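Local atomic coordinates of ABC transporter periplasmic-binding protein YTFQ (Escherichia coli, PDB entry 2VK2), a protein that binds galactofuranose, in both its alpha and beta forms, in the periplasm and serves the ABC transporter that carries this sugar into the cell. Residues E83-L88 with E260-D265; D201-A206 with P230-A235; D118-E123 with K127-V132; S181-E186 with I207-E212; K36-Q41 with R52-Q57. All blocks are in the same frame, centred on the assembly; numbering follows the deposited sequence. Where two conformers were deposited one is given.

How the contacts relate
The contacts form two groups, one per domain, contacts 1 and 4 lying about 47 Å apart between centres. Contacts 1 and 5 share the parallel sheet; their centres lie about 17 Å apart, and Ile84 CD1 packs on Val55 CA. Contacts 2, 3 and 4 gather round the other sheet, centres 15 to 19 Å apart. Contacts 2 and 4 use opposite ends of helix 200-212, while contacts 3 and 4 join where Val132 meets Phe182. Contact 5 closes first along the chain; the loop closed by contact 1 encloses contact 3 and the interlaced contacts 4 and 2. One domain is thus completed only after the other is traversed, as in type I periplasmic binding proteins.

Contact 1: E83-L88 with E260-D265; sequences EIPVFL and EKYKKD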
# COMPACT_ATOMS: atom_id res chain seq x y z
N GLU A 83 -15.42 17.95 17.33
CA GLU A 83 -15.54 18.76 16.11
C GLU A 83 -14.20 18.93 15.39
O GLU A 83 -13.90 19.99 14.85
CB GLU A 83 -16.19 20.11 16.43
CG GLU A 83 -17.57 19.97 17.08
CD GLU A 83 -18.21 21.30 17.42
OE1 GLU A 83 -18.13 22.23 16.59
OE2 GLU A 83 -18.79 21.41 18.51
N ILE A 84 -13.41 17.86 15.37
CA ILE A 84 -12.13 17.84 14.67
C ILE A 84 -12.28 16.94 13.44
O ILE A 84 -12.51 15.73 13.59
CB ILE A 84 -11.00 17.31 15.58
CG1 ILE A 84 -10.82 18.24 16.78
CG2 ILE A 84 -9.69 17.19 14.80
CD1 ILE A 84 -9.85 17.72 17.82
N PRO A 85 -12.18 17.51 12.23
CA PRO A 85 -12.35 16.70 11.02
C PRO A 85 -11.25 15.66 10.86
O PRO A 85 -10.09 15.92 11.19
CB PRO A 85 -12.30 17.73 9.89
CG PRO A 85 -11.52 18.86 10.45
CD PRO A 85 -11.90 18.92 11.90
N VAL A 86 -11.64 14.49 10.35
CA VAL A 86 -10.73 13.36 10.17
C VAL A 86 -10.63 13.00 8.70
O VAL A 86 -11.64 12.92 8.00
CB VAL A 86 -11.20 12.13 10.98
CG1 VAL A 86 -10.37 10.90 10.64
CG2 VAL A 86 -11.13 12.43 12.47
N PHE A 87 -9.40 12.80 8.24
CA PHE A 87 -9.12 12.41 6.86
C PHE A 87 -8.35 11.10 6.88
O PHE A 87 -7.38 10.96 7.61
CB PHE A 87 -8.29 13.50 6.17
CG PHE A 87 -8.95 14.85 6.15
CD1 PHE A 87 -9.56 15.33 5.00
CD2 PHE A 87 -8.97 15.64 7.29
CE1 PHE A 87 -10.18 16.57 4.99
CE2 PHE A 87 -9.59 16.88 7.28
CZ PHE A 87 -10.20 17.34 6.13
N LEU A 88 -8.81 10.13 6.10
CA LEU A 88 -8.16 8.83 6.03
C LEU A 88 -7.22 8.80 4.83
O LEU A 88 -7.59 9.24 3.75
CB LEU A 88 -9.20 7.71 5.93
CG LEU A 88 -10.24 7.68 7.06
CD1 LEU A 88 -11.23 6.56 6.83
CD2 LEU A 88 -9.57 7.55 8.43
N GLU A 260 -7.89 22.49 3.63
CA GLU A 260 -7.80 23.94 3.40
C GLU A 260 -9.11 24.51 2.87
O GLU A 260 -9.56 25.56 3.32
CB GLU A 260 -6.67 24.26 2.41
CG GLU A 260 -5.28 24.09 2.99
CD GLU A 260 -4.20 24.17 1.92
OE1 GLU A 260 -4.53 24.40 0.74
OE2 GLU A 260 -3.02 24.00 2.27
N LYS A 261 -9.72 23.81 1.91
CA LYS A 261 -11.00 24.23 1.35
C LYS A 261 -12.10 24.21 2.41
O LYS A 261 -12.91 25.13 2.48
CB LYS A 261 -11.41 23.34 0.17
CG LYS A 261 -10.61 23.58 -1.09
CD LYS A 261 -11.07 22.68 -2.23
N TYR A 262 -12.11 23.17 3.23
CA TYR A 262 -13.10 23.02 4.29
C TYR A 262 -12.97 24.12 5.35
O TYR A 262 -13.96 24.72 5.75
CB TYR A 262 -12.97 21.64 4.94
CG TYR A 262 -13.92 21.41 6.09
CD1 TYR A 262 -15.30 21.38 5.89
CD2 TYR A 262 -13.45 21.21 7.39
CE1 TYR A 262 -16.18 21.17 6.94
CE2 TYR A 262 -14.32 21.00 8.45
CZ TYR A 262 -15.68 20.97 8.21
OH TYR A 262 -16.55 20.76 9.26
N LYS A 263 -11.74 24.38 5.80
CA LYS A 263 -11.50 25.42 6.81
C LYS A 263 -11.78 26.83 6.28
O LYS A 263 -12.14 27.72 7.05
CB LYS A 263 -10.07 25.33 7.35
CG LYS A 263 -9.76 24.06 8.13
CD LYS A 263 -10.41 24.06 9.51
CE LYS A 263 -10.06 22.79 10.28
NZ LYS A 263 -10.68 22.74 11.64
N LYS A 264 -11.62 27.02 4.98
CA LYS A 264 -11.82 28.33 4.35
C LYS A 264 -13.29 28.72 4.26
O LYS A 264 -13.64 29.88 4.50
CB LYS A 264 -11.18 28.37 2.96
CG LYS A 264 -11.14 29.75 2.33
CD LYS A 264 -10.28 29.78 1.07
CE LYS A 264 -10.92 28.99 -0.07
NZ LYS A 264 -10.18 29.17 -1.35
N ASP A 265 -14.16 27.77 3.92
CA ASP A 265 -15.59 28.07 3.75
C ASP A 265 -16.56 26.89 3.97
O ASP A 265 -17.73 26.97 3.57
CB ASP A 265 -15.82 28.68 2.36
CG ASP A 265 -15.38 27.77 1.23
OD1 ASP A 265 -15.18 26.56 1.46
OD2 ASP A 265 -15.22 28.27 0.10
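Two different torsional choices send the side chains of Tyr262 and Lys263 to the same proline, Pro85. In Tyr262, CG stands anti to the backbone N (chi1 178°), which carries the ring out from helix 252-265 until CE2 lies 4.1 Å from Pro85 CG. In Lys263, CG is instead anti to the carbonyl carbon, and a bend at chi2 (-73°) turns an otherwise straight chain toward the pyrrolidine. Its terminus stops with NZ 4.0 Å from Pro85 CD. The tyrosine ring meets the proline obliquely, CE2 being about equally distant from CB and CG, while the lysine meets the proline end-on, its NZ heading for CG and CD.

Pro85 occupies the short link between helix 73-81, which closes in a Schellman motif at Glu83, and strand 86-89. Its ring lies against Met102 and Ala61 as well. The helix opposite follows strand 243-246 of the other sheet, so the contact ties a late return of the chain to the lead-in of strand 86-89, far from the sugar.

No hydrogen bond spans the two segments. The ammonium of Lys263 is engaged by the backbone O of Asp60, and proline offers it only methylene groups. The chemistry therefore implies a non-directional apolar contact at the tyrosine, bordered by a lysine whose charge is answered by the carbonyl of Asp60 and not by the proline.

Contact 2: D201-A206 with P230-A235; sequences DMVIGA and PDIYKA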
# COMPACT_ATOMS: atom_id res chain seq x y z
N ASP A 201 8.01 -4.21 -1.62
CA ASP A 201 9.00 -4.57 -0.60
C ASP A 201 8.99 -6.06 -0.29
O ASP A 201 10.05 -6.69 -0.24
CB ASP A 201 8.80 -3.76 0.69
CG ASP A 201 9.41 -2.37 0.61
OD1 ASP A 201 9.40 -1.76 -0.49
OD2 ASP A 201 9.90 -1.87 1.64
N MET A 202 7.80 -6.64 -0.11
CA MET A 202 7.70 -8.08 0.13
C MET A 202 8.27 -8.88 -1.04
O MET A 202 8.94 -9.88 -0.83
CB MET A 202 6.25 -8.50 0.39
CG MET A 202 5.76 -8.13 1.78
SD MET A 202 4.11 -8.77 2.14
CE MET A 202 3.15 -8.03 0.82
N VAL A 203 8.02 -8.42 -2.27
CA VAL A 203 8.52 -9.12 -3.45
C VAL A 203 10.04 -8.96 -3.61
O VAL A 203 10.70 -9.84 -4.15
CB VAL A 203 7.78 -8.69 -4.75
CG1 VAL A 203 8.67 -7.84 -5.65
CG2 VAL A 203 7.29 -9.91 -5.51
N ILE A 204 10.59 -7.84 -3.12
CA ILE A 204 12.04 -7.64 -3.14
C ILE A 204 12.72 -8.62 -2.18
O ILE A 204 13.77 -9.17 -2.50
CB ILE A 204 12.40 -6.17 -2.83
CG1 ILE A 204 11.96 -5.27 -3.98
CG2 ILE A 204 13.90 -6.02 -2.60
CD1 ILE A 204 11.88 -3.81 -3.64
N GLY A 205 12.10 -8.85 -1.02
CA GLY A 205 12.53 -9.92 -0.13
C GLY A 205 12.40 -11.28 -0.80
O GLY A 205 13.30 -12.12 -0.69
N ALA A 206 11.29 -11.50 -1.50
CA ALA A 206 11.06 -12.74 -2.23
C ALA A 206 12.14 -12.97 -3.30
O ALA A 206 12.60 -14.10 -3.48
CB ALA A 206 9.68 -12.74 -2.87
N PRO A 230 11.53 2.79 -5.77
CA PRO A 230 12.75 2.79 -6.59
C PRO A 230 13.37 1.40 -6.77
O PRO A 230 13.78 1.06 -7.88
CB PRO A 230 13.70 3.70 -5.81
CG PRO A 230 12.81 4.65 -5.11
CD PRO A 230 11.56 3.88 -4.77
N ASP A 231 13.42 0.61 -5.70
CA ASP A 231 14.10 -0.68 -5.75
C ASP A 231 13.41 -1.72 -6.64
O ASP A 231 14.07 -2.64 -7.10
CB ASP A 231 14.32 -1.24 -4.34
CG ASP A 231 15.46 -0.54 -3.61
OD1 ASP A 231 16.16 0.29 -4.23
OD2 ASP A 231 15.67 -0.83 -2.42
N ILE A 232 12.11 -1.58 -6.91
CA ILE A 232 11.48 -2.50 -7.86
C ILE A 232 11.93 -2.17 -9.29
O ILE A 232 12.10 -3.08 -10.10
CB ILE A 232 9.93 -2.53 -7.76
CG1 ILE A 232 9.40 -3.86 -8.30
CG2 ILE A 232 9.29 -1.37 -8.51
CD1 ILE A 232 9.86 -5.08 -7.52
N TYR A 233 12.12 -0.90 -9.60
CA TYR A 233 12.61 -0.52 -10.93
C TYR A 233 14.07 -0.91 -11.11
O TYR A 233 14.48 -1.32 -12.20
CB TYR A 233 12.40 0.97 -11.20
CG TYR A 233 10.95 1.36 -11.11
CD1 TYR A 233 10.01 0.82 -11.99
CD2 TYR A 233 10.50 2.25 -10.14
CE1 TYR A 233 8.66 1.16 -11.90
CE2 TYR A 233 9.16 2.60 -10.05
CZ TYR A 233 8.25 2.06 -10.93
OH TYR A 233 6.92 2.41 -10.83
N LYS A 234 14.85 -0.82 -10.04
CA LYS A 234 16.23 -1.32 -10.05
C LYS A 234 16.24 -2.83 -10.31
O LYS A 234 17.06 -3.32 -11.08
CB LYS A 234 16.94 -1.00 -8.73
CG LYS A 234 17.20 0.48 -8.53
CD LYS A 234 18.03 0.74 -7.30
CE LYS A 234 18.29 2.23 -7.14
NZ LYS A 234 19.27 2.53 -6.06
N ALA A 235 15.32 -3.56 -9.68
CA ALA A 235 15.20 -4.99 -9.90
C ALA A 235 14.82 -5.29 -11.35
O ALA A 235 15.38 -6.20 -11.97
CB ALA A 235 14.18 -5.59 -8.96
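The side chains of Ile232 and Val203 cross at about a right angle, with Ile232 CD1 3.5 Å from Val203 CG1. The spacing is tight for two methyls, and it depends on the rotamer of Val203, whose chi1 of 109° lies well off a staggered position. Ile204 approaches the same isoleucine at a slant, its CG1 being 4.1 Å from Ile232 CD1. The tip of Ile204 runs on to the preceding residue, where Ile204 CD1 meets Asp231 CB at 3.6 Å, again nearly perpendicular. Asp231 thus contributes its methylene here, while its carboxylate forms a salt bridge with Arg172.

The axes of helices 201-206 and 230-235 pass 9.9 Å apart at 39°, and Val203 and Ile232 both also rest on Ser225 of strand 222-225. Such neighbouring, similarly directed helices on one face of a sheet are typical of the Rossmann-like domains of periplasmic binding proteins; Asn199 and Asp227, just before these helices, bind galactofuranose.

Contact 3: D118-E123 with K127-V132; sequences DWLVKE and KPCNVV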
# COMPACT_ATOMS: atom_id res chain seq x y z
N ASP A 118 -4.39 -9.22 -14.66
CA ASP A 118 -4.58 -9.11 -16.11
C ASP A 118 -3.24 -9.27 -16.83
O ASP A 118 -3.15 -9.96 -17.85
CB ASP A 118 -5.19 -7.75 -16.49
CG ASP A 118 -6.65 -7.62 -16.09
OD1 ASP A 118 -7.29 -8.62 -15.72
OD2 ASP A 118 -7.16 -6.48 -16.16
N TRP A 119 -2.20 -8.63 -16.30
CA TRP A 119 -0.87 -8.75 -16.86
C TRP A 119 -0.42 -10.21 -16.87
O TRP A 119 0.09 -10.71 -17.88
CB TRP A 119 0.14 -7.89 -16.10
CG TRP A 119 1.54 -8.27 -16.44
CD1 TRP A 119 2.25 -7.88 -17.53
CD2 TRP A 119 2.39 -9.16 -15.70
NE1 TRP A 119 3.49 -8.46 -17.52
CE2 TRP A 119 3.60 -9.26 -16.41
CE3 TRP A 119 2.24 -9.89 -14.52
CZ2 TRP A 119 4.66 -10.05 -15.97
CZ3 TRP A 119 3.29 -10.67 -14.08
CH2 TRP A 119 4.49 -10.75 -14.80
N LEU A 120 -0.61 -10.90 -15.75
CA LEU A 120 -0.19 -12.30 -15.62
C LEU A 120 -0.92 -13.22 -16.60
O LEU A 120 -0.30 -14.08 -17.21
CB LEU A 120 -0.39 -12.80 -14.19
CG LEU A 120 0.08 -14.23 -13.91
CD1 LEU A 120 1.59 -14.35 -14.07
CD2 LEU A 120 -0.36 -14.67 -12.53
N VAL A 121 -2.23 -13.03 -16.74
CA VAL A 121 -3.02 -13.82 -17.67
C VAL A 121 -2.43 -13.73 -19.08
O VAL A 121 -2.26 -14.75 -19.76
CB VAL A 121 -4.50 -13.38 -17.68
CG1 VAL A 121 -5.27 -14.06 -18.81
CG2 VAL A 121 -5.16 -13.68 -16.34
N LYS A 122 -2.12 -12.51 -19.52
CA LYS A 122 -1.52 -12.30 -20.83
C LYS A 122 -0.10 -12.88 -20.92
O LYS A 122 0.26 -13.49 -21.92
CB LYS A 122 -1.48 -10.81 -21.16
CG LYS A 122 -2.83 -10.20 -21.48
CD LYS A 122 -2.75 -8.70 -21.62
N GLU A 123 0.68 -12.70 -19.86
CA GLU A 123 2.07 -13.15 -19.83
C GLU A 123 2.20 -14.66 -19.99
O GLU A 123 3.01 -15.14 -20.79
CB GLU A 123 2.74 -12.70 -18.52
CG GLU A 123 4.21 -13.09 -18.36
CD GLU A 123 5.14 -12.36 -19.33
OE1 GLU A 123 4.78 -11.27 -19.82
OE2 GLU A 123 6.24 -12.89 -19.58
N LYS A 127 -0.68 -21.11 -20.34
CA LYS A 127 0.21 -22.14 -19.80
C LYS A 127 0.03 -22.29 -18.29
O LYS A 127 -0.38 -21.34 -17.61
CB LYS A 127 1.66 -21.80 -20.12
CG LYS A 127 1.95 -21.79 -21.62
CD LYS A 127 3.42 -21.54 -21.93
CE LYS A 127 3.79 -20.08 -21.70
NZ LYS A 127 5.20 -19.80 -22.06
N PRO A 128 0.34 -23.49 -17.75
CA PRO A 128 0.18 -23.68 -16.31
C PRO A 128 1.04 -22.72 -15.51
O PRO A 128 2.20 -22.49 -15.86
CB PRO A 128 0.65 -25.13 -16.09
CG PRO A 128 0.59 -25.77 -17.42
CD PRO A 128 0.86 -24.69 -18.41
N CYS A 129 0.46 -22.17 -14.43
CA CYS A 129 1.18 -21.20 -13.60
C CYS A 129 0.69 -21.25 -12.18
O CYS A 129 -0.37 -20.79 -11.89
CB CYS A 129 1.00 -19.80 -14.17
SG CYS A 129 1.93 -18.53 -13.25
N ASN A 130 1.49 -21.81 -11.36
CA ASN A 130 1.25 -21.78 -9.92
C ASN A 130 1.76 -20.50 -9.31
O ASN A 130 2.93 -20.16 -9.43
CB ASN A 130 1.96 -22.95 -9.23
CG ASN A 130 1.29 -24.30 -9.55
OD1 ASN A 130 0.19 -24.39 -9.92
ND2 ASN A 130 2.03 -25.33 -9.36
N VAL A 131 0.84 -19.81 -8.64
CA VAL A 131 1.12 -18.54 -7.99
C VAL A 131 1.26 -18.73 -6.49
O VAL A 131 0.49 -19.47 -5.87
CB VAL A 131 -0.01 -17.52 -8.27
CG1 VAL A 131 0.21 -16.23 -7.49
CG2 VAL A 131 -0.10 -17.24 -9.76
N VAL A 132 2.25 -18.07 -5.90
CA VAL A 132 2.32 -17.93 -4.45
C VAL A 132 2.09 -16.46 -4.12
O VAL A 132 2.62 -15.57 -4.80
CB VAL A 132 3.65 -18.46 -3.86
CG1 VAL A 132 3.81 -19.94 -4.18
CG2 VAL A 132 4.85 -17.66 -4.35
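Leu120 and Cys129 mark the closest backbone approach, their CA atoms 9.2 Å apart, as helix 109-124 passes over strand 129-135 at a distance that only side chains can bridge. Leu120 does the bridging. With CG anti to the backbone N (chi1 -177°), its forked end projects from the helix, and a chi2 of 65° divides the two methyls so that each has a separate partner on the strand. CD2 lies 3.8 Å from Val131 CG2, and CD1 sits 4.3 Å from Cys129 SG. The leucine and valine side chains run past each other in opposite senses, meeting along their flanks.

Cys129 and Val131 are two positions apart on the strand, and both side chains point to the helix, as strand alternation requires. The contact is wholly apolar, with no hydrogen bond between the segments. The sulfur that Leu120 touches belongs to the disulfide with Cys193, so this side chain packs beside a covalent tie between the start of strand 129-135 and the approach to strand 194-197.

Around these three residues the second domain closes in. Met194 of strand 194-197 touches Leu120, Cys129 and Val131 alike, and Phe150 of helix 141-153 packs on both Leu120 and Val131. On the far flank strand 160-167 adds Ile160, which touches Val131 and also Val121 of the helix.

Contact 4: S181-E186 with I207-E212; sequences SFIKAE and IQAIKE
Ile183 supplies the reach in this contact, and Ala209 and Ile210 supply the surface it meets. The isoleucine has CG1 anti to its carbonyl carbon (chi1 -71°) and a nearly straight chi2 of 168°, so the longer branch is stretched out and ends in CD1 against helix 200-212. That single methyl makes all the close approaches. It lies 3.5 Å from Ala209 O, a carbonyl of the helix backbone, and 4.0 Å from Ala209 CB. Next along the helix, it comes within 3.9 Å of Ile210 N and 4.3 Å of Ile210 CG1. The small alanine side chain lets the methyl settle onto the main chain itself, and no hydrogen bond joins the segments. Ile210 has a very similar shape (chi1 -67°), yet it offers its inner CG1 methylene to the contact.

The pairing joins the last turn of helix 172-185 to the end of helix 200-212, with strand 194-197 between them in the chain. Met179, one turn earlier on the first helix, also packs on Ala209, and Lys176 forms a salt bridge with Glu212. Phe182, adjacent to Ile183, faces strands 129-135 and 160-167, which places this helix pair on the sheet.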
# COMPACT_ATOMS: atom_id res chain seq x y z
N SER A 181 9.85 -20.14 2.94
CA SER A 181 8.98 -21.25 3.35
C SER A 181 8.19 -21.81 2.16
O SER A 181 8.00 -23.02 2.06
CB SER A 181 8.04 -20.83 4.48
OG SER A 181 6.97 -20.04 4.00
N PHE A 182 7.71 -20.92 1.28
CA PHE A 182 7.00 -21.35 0.08
C PHE A 182 7.90 -22.17 -0.85
O PHE A 182 7.48 -23.20 -1.37
CB PHE A 182 6.44 -20.15 -0.70
CG PHE A 182 5.30 -19.41 -0.03
CD1 PHE A 182 4.61 -19.95 1.06
CD2 PHE A 182 4.90 -18.18 -0.53
CE1 PHE A 182 3.56 -19.25 1.64
CE2 PHE A 182 3.85 -17.49 0.05
CZ PHE A 182 3.18 -18.02 1.13
N ILE A 183 9.12 -21.69 -1.05
CA ILE A 183 10.09 -22.38 -1.90
C ILE A 183 10.38 -23.79 -1.38
O ILE A 183 10.37 -24.75 -2.15
CB ILE A 183 11.41 -21.57 -2.01
CG1 ILE A 183 11.18 -20.31 -2.87
CG2 ILE A 183 12.52 -22.41 -2.63
CD1 ILE A 183 12.31 -19.31 -2.79
N LYS A 184 10.62 -23.90 -0.08
CA LYS A 184 10.89 -25.20 0.55
C LYS A 184 9.68 -26.14 0.50
O LYS A 184 9.85 -27.37 0.45
CB LYS A 184 11.34 -25.01 2.00
CG LYS A 184 12.72 -24.40 2.13
CD LYS A 184 13.05 -24.10 3.58
CE LYS A 184 14.32 -23.26 3.70
NZ LYS A 184 14.57 -22.83 5.11
N ALA A 185 8.48 -25.58 0.50
CA ALA A 185 7.24 -26.36 0.43
C ALA A 185 6.85 -26.75 -1.00
O ALA A 185 5.92 -27.53 -1.19
CB ALA A 185 6.10 -25.59 1.09
N GLU A 186 7.56 -26.22 -1.99
CA GLU A 186 7.20 -26.42 -3.40
C GLU A 186 8.39 -26.87 -4.25
O GLU A 186 8.69 -26.27 -5.29
CB GLU A 186 6.58 -25.13 -3.96
CG GLU A 186 5.24 -24.75 -3.33
CD GLU A 186 4.14 -25.76 -3.58
OE1 GLU A 186 4.28 -26.62 -4.47
OE2 GLU A 186 3.11 -25.70 -2.87
N ILE A 207 12.52 -11.91 -4.00
CA ILE A 207 13.57 -11.99 -5.01
C ILE A 207 14.89 -12.50 -4.41
O ILE A 207 15.57 -13.33 -5.02
CB ILE A 207 13.77 -10.63 -5.73
CG1 ILE A 207 12.61 -10.39 -6.70
CG2 ILE A 207 15.09 -10.59 -6.49
CD1 ILE A 207 12.49 -8.95 -7.17
N GLN A 208 15.23 -12.04 -3.20
CA GLN A 208 16.40 -12.54 -2.48
C GLN A 208 16.29 -14.04 -2.22
O GLN A 208 17.23 -14.79 -2.46
CB GLN A 208 16.57 -11.85 -1.12
CG GLN A 208 16.83 -10.36 -1.15
CD GLN A 208 17.00 -9.80 0.25
OE1 GLN A 208 17.99 -10.10 0.94
NE2 GLN A 208 16.04 -9.00 0.69
N ALA A 209 15.13 -14.46 -1.71
CA ALA A 209 14.89 -15.87 -1.41
C ALA A 209 14.98 -16.75 -2.65
O ALA A 209 15.53 -17.85 -2.61
CB ALA A 209 13.53 -16.05 -0.74
N ILE A 210 14.44 -16.25 -3.77
CA ILE A 210 14.48 -16.98 -5.04
C ILE A 210 15.92 -17.18 -5.50
O ILE A 210 16.31 -18.28 -5.89
CB ILE A 210 13.66 -16.25 -6.13
CG1 ILE A 210 12.17 -16.26 -5.79
CG2 ILE A 210 13.87 -16.91 -7.49
CD1 ILE A 210 11.37 -15.21 -6.54
N LYS A 211 16.71 -16.11 -5.45
CA LYS A 211 18.13 -16.18 -5.82
C LYS A 211 18.91 -17.13 -4.92
O LYS A 211 19.73 -17.92 -5.40
CB LYS A 211 18.78 -14.80 -5.79
CG LYS A 211 18.35 -13.91 -6.95
CD LYS A 211 19.30 -12.75 -7.18
CE LYS A 211 18.94 -11.54 -6.35
NZ LYS A 211 19.80 -10.37 -6.68
N GLU A 212 18.66 -17.06 -3.61
CA GLU A 212 19.35 -17.92 -2.65
C GLU A 212 19.00 -19.41 -2.81
O GLU A 212 19.78 -20.28 -2.41
CB GLU A 212 19.08 -17.43 -1.22
CG GLU A 212 19.80 -16.12 -0.90
CD GLU A 212 19.46 -15.54 0.46
OE1 GLU A 212 18.78 -16.22 1.26
OE2 GLU A 212 19.89 -14.40 0.74

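Contact 5: K36-Q41 with R52-Q57; sequences KIADGQ and RSFVAQ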
# COMPACT_ATOMS: atom_id res chain seq x y z
N LYS A 36 2.17 17.19 12.99
CA LYS A 36 2.67 16.30 14.03
C LYS A 36 2.41 14.88 13.58
O LYS A 36 1.27 14.53 13.27
CB LYS A 36 1.95 16.56 15.34
CG LYS A 36 1.91 18.02 15.75
CD LYS A 36 1.30 18.20 17.12
CE LYS A 36 2.22 17.68 18.22
NZ LYS A 36 1.81 18.15 19.56
N ILE A 37 3.46 14.06 13.53
CA ILE A 37 3.32 12.68 13.09
C ILE A 37 3.56 11.72 14.25
O ILE A 37 4.62 11.76 14.88
CB ILE A 37 4.28 12.35 11.92
CG1 ILE A 37 4.09 13.34 10.77
CG2 ILE A 37 4.03 10.93 11.44
CD1 ILE A 37 4.98 13.07 9.58
N ALA A 38 2.57 10.89 14.52
CA ALA A 38 2.69 9.82 15.50
C ALA A 38 2.91 8.50 14.77
O ALA A 38 2.21 8.19 13.81
CB ALA A 38 1.43 9.74 16.37
N ASP A 39 3.89 7.73 15.23
CA ASP A 39 4.24 6.46 14.61
C ASP A 39 3.59 5.34 15.41
O ASP A 39 3.93 5.12 16.57
CB ASP A 39 5.76 6.30 14.58
CG ASP A 39 6.22 5.11 13.77
OD1 ASP A 39 5.66 4.01 13.95
OD2 ASP A 39 7.15 5.27 12.96
N GLY A 40 2.66 4.63 14.78
CA GLY A 40 1.89 3.58 15.45
C GLY A 40 2.61 2.26 15.65
O GLY A 40 2.08 1.36 16.31
N GLN A 41 3.80 2.11 15.07
CA GLN A 41 4.59 0.89 15.19
C GLN A 41 3.77 -0.35 14.81
O GLN A 41 3.87 -1.40 15.44
CB GLN A 41 5.18 0.76 16.61
CG GLN A 41 6.11 1.90 16.99
CD GLN A 41 6.52 1.88 18.44
OE1 GLN A 41 5.69 2.07 19.33
NE2 GLN A 41 7.81 1.67 18.70
N ARG A 52 -6.43 9.98 20.16
CA ARG A 52 -6.95 10.54 21.41
C ARG A 52 -6.10 11.69 21.93
O ARG A 52 -6.63 12.68 22.42
CB ARG A 52 -7.08 9.45 22.48
CG ARG A 52 -8.27 8.57 22.21
CD ARG A 52 -8.46 7.48 23.22
NE ARG A 52 -9.69 6.75 22.92
CZ ARG A 52 -9.93 5.47 23.21
NH1 ARG A 52 -9.02 4.73 23.82
NH2 ARG A 52 -11.09 4.94 22.87
N SER A 53 -4.78 11.57 21.81
CA SER A 53 -3.88 12.65 22.20
C SER A 53 -4.10 13.89 21.32
O SER A 53 -4.17 15.00 21.83
CB SER A 53 -2.42 12.21 22.12
OG SER A 53 -1.55 13.26 22.50
N PHE A 54 -4.22 13.69 20.01
CA PHE A 54 -4.47 14.81 19.10
C PHE A 54 -5.79 15.51 19.43
O PHE A 54 -5.87 16.73 19.37
CB PHE A 54 -4.49 14.34 17.64
CG PHE A 54 -3.15 13.88 17.11
CD1 PHE A 54 -1.96 14.51 17.46
CD2 PHE A 54 -3.09 12.81 16.22
CE1 PHE A 54 -0.74 14.08 16.95
CE2 PHE A 54 -1.87 12.38 15.70
CZ PHE A 54 -0.70 13.01 16.07
N VAL A 55 -6.82 14.73 19.76
CA VAL A 55 -8.11 15.30 20.17
C VAL A 55 -7.95 16.14 21.44
O VAL A 55 -8.41 17.27 21.50
CB VAL A 55 -9.18 14.21 20.39
CG1 VAL A 55 -10.42 14.79 21.05
CG2 VAL A 55 -9.53 13.54 19.06
N ALA A 56 -7.27 15.58 22.43
CA ALA A 56 -7.04 16.28 23.70
C ALA A 56 -6.28 17.58 23.49
O ALA A 56 -6.59 18.60 24.12
CB ALA A 56 -6.30 15.37 24.67
N GLN A 57 -5.29 17.56 22.60
CA GLN A 57 -4.49 18.75 22.29
C GLN A 57 -5.27 19.83 21.55
O GLN A 57 -4.91 21.00 21.63
CB GLN A 57 -3.28 18.36 21.45
CG GLN A 57 -2.24 17.55 22.18
CD GLN A 57 -1.14 17.10 21.26
OE1 GLN A 57 -0.46 17.92 20.65
NE2 GLN A 57 -0.96 15.79 21.15
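The Phe54 ring presents its CE1 and CZ corner to strand 34-39, where neighbours arrive at a slant: CZ is 3.9 Å from Ala38 CB and 3.7 Å from Lys36 O, and CE1 is 4.0 Å from Lys36 CB. The second flat group, the amide of Gln57, is engaged at both of its polar atoms. Its OE1 receives Lys36 NZ in the carbonyl plane, on a lone pair, while NE2 donates to Ser53 OG, also close to the amide plane.

The setting is a beta-alpha-beta crossover of the first, Rossmann-like domain: strand 34-39 leads into helix 44-57, which returns the chain to strand 61-64. The axes of strand 36-39 and helix 52-57 are inclined at 152°, and Phe54 fills the layer between them, with Ile62 and Val59 touching it as well. Alternation turns Lys36 and Ala38 to the helix, and Ile37 to helix 15-31 on the other face.

Beyond the ring, Lys36 bends at chi3 (71°) to bring its ammonium round to Gln57. The bond to Ser53 OG holds the amide so that its oxygen is left to the lysine; Ser53, one turn earlier on the helix, thus steadies the acceptor. At the outer margin of the layer, Lys36 NZ and Gln57 OE1 stand 2.5 Å apart, a length so short for this bond that its exact value is doubtful.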